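Local structure of fibrinogen alpha subunit (Gallus gallus, 1M1J) at residues Glu152-Asp156 and Tyr172-Lys176. The protein probably yields, after thrombin cleavage, monomers that polymerise with the fibrinogen beta and gamma chains into the insoluble fibrin matrix of blood clots. Numbering follows the deposited sequence.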
loop_
_atom_site.group_PDB
_atom_site.type_symbol
_atom_site.label_atom_id
_atom_site.label_comp_id
_atom_site.label_asym_id
_atom_site.label_seq_id
_atom_site.Cartn_x
_atom_site.Cartn_y
_atom_site.Cartn_z
ATOM N N GLU D 152 -61.908 -125.725 -50.706
ATOM C CA GLU D 152 -61.411 -126.417 -51.888
ATOM C C GLU D 152 -61.257 -127.896 -51.606
ATOM O O GLU D 152 -61.622 -128.723 -52.433
ATOM C CB GLU D 152 -60.066 -125.851 -52.357
ATOM C CG GLU D 152 -59.486 -126.607 -53.556
ATOM C CD GLU D 152 -58.224 -125.977 -54.119
ATOM O OE1 GLU D 152 -57.607 -126.575 -55.031
ATOM O OE2 GLU D 152 -57.847 -124.881 -53.657
ATOM N N VAL D 153 -60.723 -128.233 -50.439
ATOM C CA VAL D 153 -60.543 -129.632 -50.084
ATOM C C VAL D 153 -61.888 -130.315 -49.868
ATOM O O VAL D 153 -62.050 -131.476 -50.227
ATOM C CB VAL D 153 -59.647 -129.797 -48.815
ATOM C CG1 VAL D 153 -59.814 -131.192 -48.219
ATOM C CG2 VAL D 153 -58.179 -129.606 -49.193
ATOM N N ASP D 154 -62.855 -129.601 -49.300
ATOM C CA ASP D 154 -64.171 -130.194 -49.067
ATOM C C ASP D 154 -64.799 -130.555 -50.416
ATOM O O ASP D 154 -65.323 -131.652 -50.598
ATOM C CB ASP D 154 -65.086 -129.216 -48.327
ATOM C CG ASP D 154 -66.339 -129.889 -47.767
ATOM O OD1 ASP D 154 -67.410 -129.237 -47.723
ATOM O OD2 ASP D 154 -66.253 -131.065 -47.355
ATOM N N ILE D 155 -64.737 -129.632 -51.367
ATOM C CA ILE D 155 -65.307 -129.880 -52.676
ATOM C C ILE D 155 -64.559 -130.978 -53.421
ATOM O O ILE D 155 -65.176 -131.769 -54.130
ATOM C CB ILE D 155 -65.327 -128.600 -53.520
ATOM C CG1 ILE D 155 -66.196 -127.548 -52.815
ATOM C CG2 ILE D 155 -65.874 -128.900 -54.908
ATOM C CD1 ILE D 155 -66.153 -126.158 -53.441
ATOM N N ASP D 156 -63.240 -131.035 -53.260
ATOM C CA ASP D 156 -62.447 -132.060 -53.931
ATOM C C ASP D 156 -62.938 -133.434 -53.494
ATOM O O ASP D 156 -63.148 -134.333 -54.306
ATOM C CB ASP D 156 -60.964 -131.905 -53.579
ATOM C CG ASP D 156 -60.106 -133.043 -54.118
ATOM O OD1 ASP D 156 -60.228 -134.176 -53.619
ATOM O OD2 ASP D 156 -59.306 -132.814 -55.046
ATOM N N TYR D 172 -60.734 -133.609 -60.323
ATOM C CA TYR D 172 -60.323 -132.319 -59.813
ATOM C C TYR D 172 -59.271 -132.625 -58.764
ATOM O O TYR D 172 -59.445 -133.524 -57.937
ATOM C CB TYR D 172 -61.478 -131.551 -59.171
ATOM C CG TYR D 172 -61.017 -130.228 -58.597
ATOM C CD1 TYR D 172 -60.915 -129.089 -59.404
ATOM C CD2 TYR D 172 -60.611 -130.128 -57.262
ATOM C CE1 TYR D 172 -60.416 -127.880 -58.894
ATOM C CE2 TYR D 172 -60.109 -128.928 -56.742
ATOM C CZ TYR D 172 -60.014 -127.809 -57.560
ATOM O OH TYR D 172 -59.515 -126.629 -57.045
ATOM N N GLN D 173 -58.179 -131.878 -58.796
ATOM C CA GLN D 173 -57.097 -132.102 -57.857
ATOM C C GLN D 173 -56.745 -130.787 -57.169
ATOM O O GLN D 173 -56.570 -129.765 -57.835
ATOM C CB GLN D 173 -55.887 -132.657 -58.619
ATOM C CG GLN D 173 -55.068 -133.674 -57.855
ATOM C CD GLN D 173 -55.885 -134.886 -57.456
ATOM O OE1 GLN D 173 -56.368 -135.638 -58.303
ATOM N NE2 GLN D 173 -56.049 -135.077 -56.154
ATOM N N VAL D 174 -56.657 -130.810 -55.840
ATOM C CA VAL D 174 -56.310 -129.611 -55.070
ATOM C C VAL D 174 -54.849 -129.257 -55.295
ATOM O O VAL D 174 -53.982 -130.130 -55.230
ATOM C CB VAL D 174 -56.518 -129.819 -53.553
ATOM C CG1 VAL D 174 -57.998 -129.875 -53.233
ATOM C CG2 VAL D 174 -55.828 -131.102 -53.107
ATOM N N ASP D 175 -54.579 -127.978 -55.552
ATOM C CA ASP D 175 -53.213 -127.518 -55.789
ATOM C C ASP D 175 -52.290 -127.734 -54.581
ATOM O O ASP D 175 -51.120 -128.087 -54.747
ATOM C CB ASP D 175 -53.217 -126.034 -56.169
ATOM C CG ASP D 175 -51.888 -125.575 -56.752
ATOM O OD1 ASP D 175 -50.838 -125.801 -56.110
ATOM O OD2 ASP D 175 -51.895 -124.985 -57.854
ATOM N N LYS D 176 -52.818 -127.520 -53.375
ATOM C CA LYS D 176 -52.057 -127.687 -52.129
ATOM C C LYS D 176 -50.849 -126.766 -52.015
ATOM O O LYS D 176 -50.127 -126.803 -51.017
ATOM C CB LYS D 176 -51.584 -129.137 -51.960
ATOM C CG LYS D 176 -52.476 -129.991 -51.067
ATOM C CD LYS D 176 -51.927 -131.405 -50.923
ATOM C CE LYS D 176 -52.858 -132.282 -50.096
ATOM N NZ LYS D 176 -52.351 -133.685 -49.966
#
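Val174 lays its CG1 methyl between Glu152 and Asp156, one helical turn apart on helix 82-160, the alpha strand of the fibrinogen coiled coil. CG1 lies 3.6 Å from Glu152 CG and 3.6 Å from Asp156 CB. Val153 CG2 adds a looser apolar contact to the same methyl. Beyond the coiled-coil helix the chain reverses, and segment 172-176 runs back along it before helix 178-191. This is the fold-back by which the alpha chain supplies a fourth strand.

Glu152 carries the polar part. Its CG stands anti to the backbone N (chi1 177°) and the rest of the chain is extended, which carries the carboxylate out to the returning segment. Tyr172 OH donates to Glu152 OE1 at 2.8 Å, approaching from above the carboxylate plane, 60° out of it. The same oxygen takes a weak bond from Asp175 N, so OE1 links the tyrosine to the backbone two residues past Gln173. Glu152 OE2 bonds weakly to Tyr179 OH, on helix 178-191.

Asp156 is held by a salt bridge from OD1 to Arg160. Its other oxygen is turned to the returning backbone. A chain of another protein packs an apolar side chain on Tyr172, and a basic side chain of that chain is the salt-bridge partner of Asp154 OD2. Asp156 OD2 sits near the plane of the Tyr172 ring, 3.7 Å from CD2 at its edge.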